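Local coordinates for aminopeptidase-like protein (Chaetomium thermophilum, PDB 5JM6) that probably acts as a zinc-dependent metalloaminopeptidase of the M18 family, assembled as a dodecamer and linked to the Cvt pathway of selective autophagy, at residues R172-G177 and P200-P205; L284-P289 and S486-T491. All coordinates share one frame; numbering follows the deposited sequence.

Interaction 1 of 2, residues R172-G177 and P200-P205; sequences RDLSVG and PVARIP
The guanidinium of R203 meets the carboxylate of D173 at its edge, with D173 OD1 near the guanidinium plane and 3.7 Å from R203 NH2. At that distance the pair is a long, weak salt bridge, and the carboxylate and guanidinium planes are turned 71° apart. R203 reaches it because its CG stands anti to the backbone N (chi1 165°) and the chain then bends at chi3. The stronger polar partner of D173 is R488 of the second subunit, and D173 CB packs against the ring of P200.

Next to this ion pair the backbones form a classic beta bulge, an irregularity of antiparallel pairing in which V201 and A202 together face L174. L174 N donates to A202 O at 2.9 Å; in return L174 O accepts from A202 N, also at 2.9 Å, and weakly from V201 N. Along the apolar side, L174 CB lies 3.9 Å from A202 CB, and L174 CD1 approaches I204 CD1 at 4.1 Å. A glycine here would probably leave A202 and I204 without the isobutyl group they pack on and open a gap between strand and loop. V176 CG1 extends this packing to V201 CG2.

The chemistry implies a division of labour: backbone bonds and buried aliphatic groups fix the loop beside strand 174-183, while the carboxylate of D173, only loosely paired with R203, is held by R488 of the second subunit.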
ATOM      1  N   ARG A 172      18.859 -17.597 -28.335  1.00 38.50           N
ATOM      2  CA  ARG A 172      19.922 -18.581 -28.494  1.00 31.81           C
ATOM      3  C   ARG A 172      19.645 -19.398 -29.747  1.00 32.40           C
ATOM      4  O   ARG A 172      18.489 -19.566 -30.138  1.00 36.11           O
ATOM      5  CB  ARG A 172      20.021 -19.493 -27.268  1.00 32.46           C
ATOM      6  CG  ARG A 172      20.249 -18.764 -25.953  1.00 34.71           C
ATOM      7  CD  ARG A 172      21.704 -18.359 -25.768  1.00 29.32           C
ATOM      8  NE  ARG A 172      21.942 -17.820 -24.431  1.00 28.13           N
ATOM      9  CZ  ARG A 172      23.120 -17.381 -23.997  1.00 30.58           C
ATOM     10  NH1 ARG A 172      24.180 -17.415 -24.793  1.00 32.08           N
ATOM     11  NH2 ARG A 172      23.238 -16.913 -22.763  1.00 32.10           N
ATOM     12  N   ASP A 173      20.697 -19.919 -30.373  1.00 38.83           N
ATOM     13  CA  ASP A 173      20.509 -20.704 -31.582  1.00 34.23           C
ATOM     14  C   ASP A 173      20.257 -22.138 -31.156  1.00 30.98           C
ATOM     15  O   ASP A 173      21.164 -22.827 -30.694  1.00 35.58           O
ATOM     16  CB  ASP A 173      21.740 -20.632 -32.494  1.00 38.02           C
ATOM     17  CG  ASP A 173      21.994 -19.239 -33.044  1.00 33.62           C
ATOM     18  OD1 ASP A 173      21.352 -18.275 -32.577  1.00 37.85           O
ATOM     19  OD2 ASP A 173      22.850 -19.111 -33.945  1.00 31.80           O
ATOM     20  N   LEU A 174      19.028 -22.597 -31.347  1.00 28.75           N
ATOM     21  CA  LEU A 174      18.625 -23.886 -30.807  1.00 29.62           C
ATOM     22  C   LEU A 174      18.545 -24.938 -31.893  1.00 30.87           C
ATOM     23  O   LEU A 174      18.034 -24.688 -32.984  1.00 31.77           O
ATOM     24  CB  LEU A 174      17.277 -23.778 -30.090  1.00 29.96           C
ATOM     25  CG  LEU A 174      17.127 -22.699 -29.018  1.00 29.78           C
ATOM     26  CD1 LEU A 174      15.690 -22.654 -28.519  1.00 27.76           C
ATOM     27  CD2 LEU A 174      18.094 -22.928 -27.865  1.00 32.08           C
ATOM     28  N   SER A 175      19.061 -26.119 -31.585  1.00 32.08           N
ATOM     29  CA  SER A 175      18.920 -27.253 -32.473  1.00 31.43           C
ATOM     30  C   SER A 175      18.034 -28.278 -31.784  1.00 36.94           C
ATOM     31  O   SER A 175      17.589 -28.064 -30.654  1.00 34.95           O
ATOM     32  CB  SER A 175      20.284 -27.845 -32.830  1.00 34.33           C
ATOM     33  OG  SER A 175      20.192 -28.685 -33.967  1.00 44.47           O
ATOM     34  N   VAL A 176      17.773 -29.386 -32.463  1.00 30.38           N
ATOM     35  CA  VAL A 176      16.894 -30.410 -31.923  1.00 24.10           C
ATOM     36  C   VAL A 176      17.578 -31.769 -32.028  1.00 31.34           C
ATOM     37  O   VAL A 176      18.385 -32.003 -32.928  1.00 34.98           O
ATOM     38  CB  VAL A 176      15.526 -30.420 -32.653  1.00 22.39           C
ATOM     39  CG1 VAL A 176      15.686 -30.849 -34.104  1.00 26.43           C
ATOM     40  CG2 VAL A 176      14.524 -31.309 -31.927  1.00 27.05           C
ATOM     41  N   GLY A 177      17.276 -32.651 -31.084  1.00 28.49           N
ATOM     42  CA  GLY A 177      17.852 -33.979 -31.072  1.00 30.77           C
ATOM     43  C   GLY A 177      17.143 -34.861 -30.073  1.00 30.26           C
ATOM     44  O   GLY A 177      16.316 -34.395 -29.291  1.00 32.31           O
ATOM     45  N   PRO A 200      21.122 -24.788 -36.386  1.00 34.90           N
ATOM     46  CA  PRO A 200      20.027 -24.321 -35.524  1.00 30.82           C
ATOM     47  C   PRO A 200      18.676 -24.284 -36.238  1.00 30.03           C
ATOM     48  O   PRO A 200      18.539 -23.594 -37.249  1.00 31.24           O
ATOM     49  CB  PRO A 200      20.466 -22.899 -35.141  1.00 30.69           C
ATOM     50  CG  PRO A 200      21.933 -22.839 -35.445  1.00 33.58           C
ATOM     51  CD  PRO A 200      22.146 -23.752 -36.599  1.00 33.21           C
ATOM     52  N   VAL A 201      17.689 -25.004 -35.712  1.00 26.62           N
ATOM     53  CA  VAL A 201      16.342 -24.955 -36.274  1.00 26.59           C
ATOM     54  C   VAL A 201      15.349 -24.082 -35.511  1.00 26.56           C
ATOM     55  O   VAL A 201      14.295 -23.736 -36.040  1.00 31.72           O
ATOM     56  CB  VAL A 201      15.737 -26.366 -36.374  1.00 32.11           C
ATOM     57  CG1 VAL A 201      16.550 -27.223 -37.326  1.00 29.11           C
ATOM     58  CG2 VAL A 201      15.660 -27.009 -34.999  1.00 23.67           C
ATOM     59  N   ALA A 202      15.689 -23.703 -34.285  1.00 30.02           N
ATOM     60  CA  ALA A 202      14.699 -23.088 -33.407  1.00 28.97           C
ATOM     61  C   ALA A 202      15.261 -21.884 -32.687  1.00 32.68           C
ATOM     62  O   ALA A 202      16.471 -21.763 -32.495  1.00 32.98           O
ATOM     63  CB  ALA A 202      14.175 -24.101 -32.398  1.00 24.94           C
ATOM     64  N   ARG A 203      14.371 -20.967 -32.336  1.00 34.63           N
ATOM     65  CA  ARG A 203      14.776 -19.770 -31.633  1.00 36.62           C
ATOM     66  C   ARG A 203      13.626 -19.177 -30.826  1.00 33.04           C
ATOM     67  O   ARG A 203      12.484 -19.163 -31.288  1.00 35.69           O
ATOM     68  CB  ARG A 203      15.320 -18.776 -32.650  1.00 38.54           C
ATOM     69  CG  ARG A 203      15.460 -17.370 -32.173  1.00 41.71           C
ATOM     70  CD  ARG A 203      16.415 -16.652 -33.084  1.00 45.00           C
ATOM     71  NE  ARG A 203      17.741 -16.530 -32.504  1.00 42.81           N
ATOM     72  CZ  ARG A 203      18.218 -15.390 -32.025  1.00 40.93           C
ATOM     73  NH1 ARG A 203      17.470 -14.298 -32.074  1.00 37.02           N
ATOM     74  NH2 ARG A 203      19.434 -15.336 -31.504  1.00 44.61           N
ATOM     75  N   ILE A 204      13.928 -18.669 -29.635  1.00 37.90           N
ATOM     76  CA  ILE A 204      12.931 -17.953 -28.854  1.00 38.37           C
ATOM     77  C   ILE A 204      13.314 -16.478 -28.861  1.00 36.52           C
ATOM     78  O   ILE A 204      14.209 -16.059 -28.127  1.00 32.31           O
ATOM     79  CB  ILE A 204      12.860 -18.501 -27.413  1.00 35.48           C
ATOM     80  CG1 ILE A 204      12.561 -20.004 -27.440  1.00 32.68           C
ATOM     81  CG2 ILE A 204      11.822 -17.754 -26.597  1.00 35.35           C
ATOM     82  CD1 ILE A 204      12.904 -20.727 -26.157  1.00 27.46           C
ATOM     83  N   PRO A 205      12.635 -15.683 -29.705  1.00 35.01           N
ATOM     84  CA  PRO A 205      13.004 -14.277 -29.896  1.00 36.07           C
ATOM     85  C   PRO A 205      12.504 -13.337 -28.810  1.00 36.15           C
ATOM     86  O   PRO A 205      11.331 -13.386 -28.441  1.00 35.95           O
ATOM     87  CB  PRO A 205      12.353 -13.936 -31.233  1.00 35.64           C
ATOM     88  CG  PRO A 205      11.139 -14.790 -31.272  1.00 35.51           C
ATOM     89  CD  PRO A 205      11.476 -16.065 -30.533  1.00 35.02           C
TER

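Interaction 2 of 2, residues L284-P289 and S486-T491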
ATOM      1  N   LEU A 284      15.123 -29.395 -27.304  1.00 33.85           N
ATOM      2  CA  LEU A 284      15.912 -28.307 -27.851  1.00 32.13           C
ATOM      3  C   LEU A 284      17.167 -28.120 -27.012  1.00 30.22           C
ATOM      4  O   LEU A 284      17.120 -28.194 -25.784  1.00 31.52           O
ATOM      5  CB  LEU A 284      15.094 -27.016 -27.903  1.00 31.22           C
ATOM      6  CG  LEU A 284      13.799 -27.118 -28.712  1.00 29.65           C
ATOM      7  CD1 LEU A 284      13.052 -25.795 -28.722  1.00 24.42           C
ATOM      8  CD2 LEU A 284      14.094 -27.586 -30.130  1.00 26.96           C
ATOM      9  N   PHE A 285      18.293 -27.905 -27.679  1.00 30.10           N
ATOM     10  CA  PHE A 285      19.542 -27.627 -26.985  1.00 30.21           C
ATOM     11  C   PHE A 285      20.287 -26.519 -27.710  1.00 36.19           C
ATOM     12  O   PHE A 285      20.000 -26.219 -28.867  1.00 37.15           O
ATOM     13  CB  PHE A 285      20.411 -28.884 -26.884  1.00 31.19           C
ATOM     14  CG  PHE A 285      20.759 -29.498 -28.212  1.00 34.77           C
ATOM     15  CD1 PHE A 285      19.937 -30.454 -28.784  1.00 33.47           C
ATOM     16  CD2 PHE A 285      21.913 -29.124 -28.883  1.00 35.56           C
ATOM     17  CE1 PHE A 285      20.255 -31.023 -30.004  1.00 32.74           C
ATOM     18  CE2 PHE A 285      22.236 -29.691 -30.103  1.00 35.37           C
ATOM     19  CZ  PHE A 285      21.406 -30.640 -30.663  1.00 32.84           C
ATOM     20  N   ASP A 286      21.245 -25.909 -27.023  1.00 31.86           N
ATOM     21  CA  ASP A 286      22.001 -24.814 -27.607  1.00 36.75           C
ATOM     22  C   ASP A 286      23.005 -25.347 -28.627  1.00 37.14           C
ATOM     23  O   ASP A 286      23.836 -26.201 -28.312  1.00 35.98           O
ATOM     24  CB  ASP A 286      22.705 -24.013 -26.510  1.00 38.53           C
ATOM     25  CG  ASP A 286      23.490 -22.835 -27.053  1.00 42.20           C
ATOM     26  OD1 ASP A 286      23.222 -22.400 -28.195  1.00 39.88           O
ATOM     27  OD2 ASP A 286      24.374 -22.337 -26.324  1.00 44.68           O
ATOM     28  N   ALA A 287      22.915 -24.831 -29.850  1.00 35.06           N
ATOM     29  CA  ALA A 287      23.741 -25.298 -30.959  1.00 30.10           C
ATOM     30  C   ALA A 287      25.193 -24.858 -30.839  1.00 36.99           C
ATOM     31  O   ALA A 287      26.063 -25.381 -31.535  1.00 37.88           O
ATOM     32  CB  ALA A 287      23.165 -24.810 -32.280  1.00 24.60           C
ATOM     33  N   GLN A 288      25.459 -23.889 -29.974  1.00 40.84           N
ATOM     34  CA  GLN A 288      26.804 -23.349 -29.873  1.00 37.60           C
ATOM     35  C   GLN A 288      27.745 -24.376 -29.255  1.00 41.05           C
ATOM     36  O   GLN A 288      27.459 -24.923 -28.190  1.00 40.63           O
ATOM     37  CB  GLN A 288      26.805 -22.058 -29.059  1.00 33.53           C
ATOM     38  CG  GLN A 288      28.064 -21.239 -29.234  1.00 32.54           C
ATOM     39  CD  GLN A 288      27.972 -19.891 -28.558  1.00 33.88           C
ATOM     40  OE1 GLN A 288      27.027 -19.620 -27.818  1.00 41.92           O
ATOM     41  NE2 GLN A 288      28.951 -19.035 -28.812  1.00 36.16           N
ATOM     42  N   PRO A 289      28.867 -24.655 -29.936  1.00 36.65           N
ATOM     43  CA  PRO A 289      29.831 -25.634 -29.428  1.00 30.66           C
ATOM     44  C   PRO A 289      30.411 -25.232 -28.082  1.00 35.21           C
ATOM     45  O   PRO A 289      30.448 -24.049 -27.745  1.00 37.02           O
ATOM     46  CB  PRO A 289      30.933 -25.642 -30.494  1.00 28.19           C
ATOM     47  CG  PRO A 289      30.312 -25.062 -31.707  1.00 27.24           C
ATOM     48  CD  PRO A 289      29.284 -24.087 -31.228  1.00 34.24           C
ATOM     49  N   SER A 486      22.192 -22.379 -16.129  1.00 40.65           N
ATOM     50  CA  SER A 486      22.134 -21.567 -17.342  1.00 40.18           C
ATOM     51  C   SER A 486      22.136 -22.457 -18.578  1.00 38.36           C
ATOM     52  O   SER A 486      22.579 -23.606 -18.527  1.00 43.85           O
ATOM     53  CB  SER A 486      23.306 -20.590 -17.419  1.00 36.18           C
ATOM     54  OG  SER A 486      23.373 -19.998 -18.707  1.00 36.67           O
ATOM     55  N   ILE A 487      21.651 -21.924 -19.694  1.00 37.53           N
ATOM     56  CA  ILE A 487      21.737 -22.645 -20.953  1.00 33.36           C
ATOM     57  C   ILE A 487      23.199 -22.724 -21.390  1.00 35.53           C
ATOM     58  O   ILE A 487      23.562 -23.574 -22.202  1.00 37.17           O
ATOM     59  CB  ILE A 487      20.889 -21.985 -22.065  1.00 37.92           C
ATOM     60  CG1 ILE A 487      20.622 -22.978 -23.199  1.00 35.20           C
ATOM     61  CG2 ILE A 487      21.565 -20.732 -22.600  1.00 35.29           C
ATOM     62  CD1 ILE A 487      19.808 -22.401 -24.332  1.00 34.48           C
ATOM     63  N   ARG A 488      24.023 -21.804 -20.894  1.00 35.16           N
ATOM     64  CA  ARG A 488      25.466 -21.879 -21.094  1.00 37.74           C
ATOM     65  C   ARG A 488      26.233 -21.456 -19.835  1.00 35.12           C
ATOM     66  O   ARG A 488      26.203 -20.287 -19.447  1.00 36.30           O
ATOM     67  CB  ARG A 488      25.858 -21.008 -22.289  1.00 36.16           C
ATOM     68  CG  ARG A 488      27.271 -21.214 -22.791  1.00 32.86           C
ATOM     69  CD  ARG A 488      27.468 -20.524 -24.132  1.00 35.30           C
ATOM     70  NE  ARG A 488      28.818 -20.712 -24.654  1.00 38.90           N
ATOM     71  CZ  ARG A 488      29.161 -21.653 -25.528  1.00 36.79           C
ATOM     72  NH1 ARG A 488      28.250 -22.500 -25.990  1.00 38.00           N
ATOM     73  NH2 ARG A 488      30.416 -21.746 -25.945  1.00 32.83           N
ATOM     74  N   ALA A 489      26.954 -22.400 -19.235  1.00 36.94           N
ATOM     75  CA  ALA A 489      27.692 -22.169 -17.992  1.00 30.94           C
ATOM     76  C   ALA A 489      29.198 -22.104 -18.235  1.00 32.67           C
ATOM     77  O   ALA A 489      29.648 -22.098 -19.381  1.00 35.33           O
ATOM     78  CB  ALA A 489      27.364 -23.251 -16.973  1.00 29.06           C
ATOM     79  N   MET A 490      29.971 -22.030 -17.154  1.00 32.52           N
ATOM     80  CA  MET A 490      31.428 -22.016 -17.257  1.00 33.13           C
ATOM     81  C   MET A 490      32.114 -22.688 -16.067  1.00 35.88           C
ATOM     82  O   MET A 490      31.655 -22.578 -14.930  1.00 39.82           O
ATOM     83  CB  MET A 490      31.933 -20.577 -17.392  1.00 30.26           C
ATOM     84  CG  MET A 490      31.512 -19.666 -16.248  1.00 36.08           C
ATOM     85  SD  MET A 490      32.161 -17.988 -16.366  1.00 42.58           S
ATOM     86  CE  MET A 490      33.871 -18.239 -15.906  1.00 40.94           C
ATOM     87  N   THR A 491      33.204 -23.398 -16.346  1.00 30.07           N
ATOM     88  CA  THR A 491      34.157 -23.807 -15.316  1.00 33.31           C
ATOM     89  C   THR A 491      35.560 -23.546 -15.840  1.00 33.39           C
ATOM     90  O   THR A 491      35.731 -23.046 -16.953  1.00 37.02           O
ATOM     91  CB  THR A 491      34.035 -25.299 -14.921  1.00 33.41           C
ATOM     92  OG1 THR A 491      34.498 -26.129 -15.993  1.00 34.52           O
ATOM     93  CG2 THR A 491      32.606 -25.661 -14.579  1.00 39.28           C
TER
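I487 touches D286 across the contact, its CD1 lying 4.0 Å from D286 CB. It lies two residues after H485, a ligand of one of the zinc ions, so this part of the chain is close to the metal site in sequence.

At R488 the backbone N donates to S486 OG at 2.9 Å, an ST turn that shapes the backbone from which the arginine departs. R488 then runs out extended from CG to NE, with CG anti to the backbone N (chi1 -168°), and carries its guanidinium to the loop just beyond the end of strand 277-286. Its NH1 and NH2 both grip P289 O end-on, the oxygen lying in the guanidinium plane. The NH2 bond, 2.9 Å to P289 O, also lies in the carbonyl plane, whereas the NH1 donor, at 3.2 Å, stands above it. A weak bond from NH1 reaches Q288 O.

The side-chain amide of Q288 stacks on one guanidinium face, the planes 24° apart and Q288 CD 3.6 Å above that of R488. At the edge D286 OD2 makes a long salt bridge, 3.9 Å to R488 NH1, while D286 OD1 weakly accepts from Q288 N. R488 NH2 also forms a salt bridge with D173 of the second subunit.

Following the chain from the N terminus, the first of these segments leads into strand 174-183; the chain returns along strand 190-196, and with 200-205 closes interaction 1, a local loop of 22 intervening residues. Interaction 2 opens only later, at the end of strand 277-286, and closes after 196 intervening residues, just ahead of strand 489-492; the two contacts therefore stand in series, neither nested nor crossed. They join side by side in the six-stranded antiparallel sheet, where strands 174-183 and 277-286 are neighbours: S175 N lies 2.9 Å from F285 O, a probable hydrogen bond. Interaction 1 ties a loop to this sheet, interaction 2 ties the sheet to the region after H485, and both reach the second subunit.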